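PDB 5GN1: ATP-dependent helicase FUN30 from Saccharomyces cerevisiae S288c, which couples ATP hydrolysis to nucleosome remodelling, acting in DNA end resection during double-strand break repair and in heterochromatin organisation. Local coordinates for residues Y154-E159 with F211-D216. Sequence-based numbering, arbitrary orientation.
Sequences YMTDFE and FTQVLD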
loop_
_atom_site.group_PDB
_atom_site.type_symbol
_atom_site.label_atom_id
_atom_site.label_comp_id
_atom_site.label_asym_id
_atom_site.label_seq_id
_atom_site.Cartn_x
_atom_site.Cartn_y
_atom_site.Cartn_z
ATOM N N TYR A 154 8.626 -11.225 -11.197
ATOM C CA TYR A 154 8.915 -10.240 -10.163
ATOM C C TYR A 154 7.810 -9.212 -9.986
ATOM O O TYR A 154 7.930 -8.345 -9.115
ATOM C CB TYR A 154 10.223 -9.521 -10.467
ATOM C CG TYR A 154 11.418 -10.424 -10.336
ATOM C CD1 TYR A 154 11.831 -10.878 -9.091
ATOM C CD2 TYR A 154 12.126 -10.832 -11.455
ATOM C CE1 TYR A 154 12.926 -11.709 -8.966
ATOM C CE2 TYR A 154 13.222 -11.663 -11.339
ATOM C CZ TYR A 154 13.613 -12.099 -10.100
ATOM O OH TYR A 154 14.707 -12.923 -10.001
ATOM N N MET A 155 6.750 -9.274 -10.783
ATOM C CA MET A 155 5.648 -8.334 -10.642
ATOM C C MET A 155 4.596 -8.891 -9.692
ATOM O O MET A 155 4.568 -10.091 -9.397
ATOM C CB MET A 155 5.029 -8.022 -12.006
ATOM C CG MET A 155 6.037 -7.393 -12.980
ATOM S SD MET A 155 5.430 -7.368 -14.696
ATOM C CE MET A 155 3.980 -6.374 -14.571
ATOM N N THR A 156 3.736 -7.991 -9.202
ATOM C CA THR A 156 2.638 -8.321 -8.303
ATOM C C THR A 156 1.383 -8.651 -9.104
ATOM O O THR A 156 1.258 -8.304 -10.279
ATOM C CB THR A 156 2.334 -7.161 -7.341
ATOM O OG1 THR A 156 1.719 -6.076 -8.069
ATOM C CG2 THR A 156 3.613 -6.665 -6.618
ATOM N N ASP A 157 0.436 -9.327 -8.441
ATOM C CA ASP A 157 -0.840 -9.595 -9.082
ATOM C C ASP A 157 -1.465 -8.317 -9.626
ATOM O O ASP A 157 -1.992 -8.309 -10.742
ATOM C CB ASP A 157 -1.807 -10.291 -8.115
ATOM C CG ASP A 157 -1.494 -11.762 -7.934
ATOM O OD1 ASP A 157 -0.733 -12.319 -8.758
ATOM O OD2 ASP A 157 -2.022 -12.360 -6.973
ATOM N N PHE A 158 -1.399 -7.209 -8.874
ATOM C CA PHE A 158 -2.053 -6.015 -9.400
ATOM C C PHE A 158 -1.267 -5.403 -10.549
ATOM O O PHE A 158 -1.863 -4.845 -11.477
ATOM C CB PHE A 158 -2.287 -4.969 -8.317
ATOM C CG PHE A 158 -3.228 -3.888 -8.763
ATOM C CD1 PHE A 158 -4.597 -4.105 -8.751
ATOM C CD2 PHE A 158 -2.744 -2.701 -9.280
ATOM C CE1 PHE A 158 -5.469 -3.127 -9.202
ATOM C CE2 PHE A 158 -3.615 -1.713 -9.725
ATOM C CZ PHE A 158 -4.973 -1.933 -9.691
ATOM N N GLU A 159 0.068 -5.465 -10.506
ATOM C CA GLU A 159 0.836 -4.985 -11.651
ATOM C C GLU A 159 0.558 -5.846 -12.876
ATOM O O GLU A 159 0.474 -5.337 -14.003
ATOM C CB GLU A 159 2.334 -4.976 -11.332
ATOM C CG GLU A 159 2.729 -3.930 -10.303
ATOM C CD GLU A 159 4.066 -4.206 -9.628
ATOM O OE1 GLU A 159 4.649 -5.309 -9.805
ATOM O OE2 GLU A 159 4.541 -3.284 -8.935
ATOM N N PHE A 211 2.502 3.896 0.106
ATOM C CA PHE A 211 2.748 2.977 -1.000
ATOM C C PHE A 211 1.961 3.454 -2.210
ATOM O O PHE A 211 0.725 3.480 -2.173
ATOM C CB PHE A 211 2.322 1.549 -0.634
ATOM C CG PHE A 211 3.126 0.927 0.469
ATOM C CD1 PHE A 211 2.740 1.062 1.795
ATOM C CD2 PHE A 211 4.266 0.181 0.178
ATOM C CE1 PHE A 211 3.488 0.476 2.819
ATOM C CE2 PHE A 211 5.013 -0.416 1.190
ATOM C CZ PHE A 211 4.626 -0.266 2.512
ATOM N N THR A 212 2.666 3.816 -3.285
ATOM C CA THR A 212 1.961 4.141 -4.525
ATOM C C THR A 212 1.218 2.938 -5.084
ATOM O O THR A 212 0.168 3.100 -5.718
ATOM C CB THR A 212 2.927 4.694 -5.577
ATOM O OG1 THR A 212 4.066 3.835 -5.686
ATOM C CG2 THR A 212 3.376 6.102 -5.199
ATOM N N GLN A 213 1.734 1.722 -4.848
ATOM C CA GLN A 213 1.023 0.511 -5.263
ATOM C C GLN A 213 -0.339 0.396 -4.589
ATOM O O GLN A 213 -1.302 -0.112 -5.185
ATOM C CB GLN A 213 1.851 -0.725 -4.933
ATOM C CG GLN A 213 3.124 -0.925 -5.726
ATOM C CD GLN A 213 3.940 -2.077 -5.149
ATOM O OE1 GLN A 213 4.446 -1.997 -4.023
ATOM N NE2 GLN A 213 4.055 -3.155 -5.905
ATOM N N VAL A 214 -0.428 0.816 -3.328
ATOM C CA VAL A 214 -1.725 0.848 -2.656
ATOM C C VAL A 214 -2.644 1.879 -3.304
ATOM O O VAL A 214 -3.830 1.611 -3.511
ATOM C CB VAL A 214 -1.542 1.099 -1.147
ATOM C CG1 VAL A 214 -2.876 1.502 -0.483
ATOM C CG2 VAL A 214 -0.950 -0.146 -0.471
ATOM N N LEU A 215 -2.118 3.066 -3.643
ATOM C CA LEU A 215 -2.935 4.070 -4.333
ATOM C C LEU A 215 -3.505 3.529 -5.647
ATOM O O LEU A 215 -4.679 3.766 -5.975
ATOM C CB LEU A 215 -2.112 5.336 -4.590
ATOM C CG LEU A 215 -1.696 6.087 -3.311
ATOM C CD1 LEU A 215 -0.906 7.332 -3.621
ATOM C CD2 LEU A 215 -2.934 6.446 -2.470
ATOM N N ASP A 216 -2.689 2.800 -6.413
ATOM C CA ASP A 216 -3.175 2.170 -7.639
ATOM C C ASP A 216 -4.330 1.219 -7.352
ATOM O O ASP A 216 -5.330 1.193 -8.084
ATOM C CB ASP A 216 -2.028 1.416 -8.336
ATOM C CG ASP A 216 -0.845 2.322 -8.711
ATOM O OD1 ASP A 216 -1.024 3.556 -8.817
ATOM O OD2 ASP A 216 0.273 1.794 -8.927
#
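A capping box, formed by Thr156 and Glu159 at the start of helix 157-166, faces the first turn of helix 212-224 in the C-terminal RecA-like lobe, and Gln213 reaches across to it. The box is closed by two fairly straight bonds: Glu159 N donates to Thr156 OG1 at 3.0 Å, and Thr156 N donates to Glu159 OE1 at 2.9 Å, meeting the carboxylate from above its plane. With OE1 engaged in this way, OE2 is the oxygen that accepts from Gln213 NE2, at 3.1 Å; the bond is weak and bent to 131°, and the carboxylate and amide planes are turned 31° apart. The same amide nitrogen lies 3.6 Å from Thr156 CG2, so the tip of Gln213 rests against both members of the box. With chi1 at 71°, the Thr156 hydroxyl is turned back over its own backbone, where OG1 can cap Glu159 N while the methyl group is left to meet the glutamine.

About one turn beyond Gln213 on helix 212-224, Asp216 meets the ring of Phe158 from helix 157-166. Phe158 CZ comes within 3.5 Å of Asp216 O and its CE2 within 3.8 Å of Asp216 CB, and the ring continues onto the apolar side chains of Ile217 and Met220. The carboxylate of Asp216 is engaged elsewhere, in a salt bridge from OD1 to Arg231. Between these segments the contact thus combines the Phe158 ring and the Thr156 methyl with a weak amide-carboxylate bond, the threonine-glutamate pair forming the reciprocal side-chain-to-backbone bonds characteristic of an N-terminal capping box.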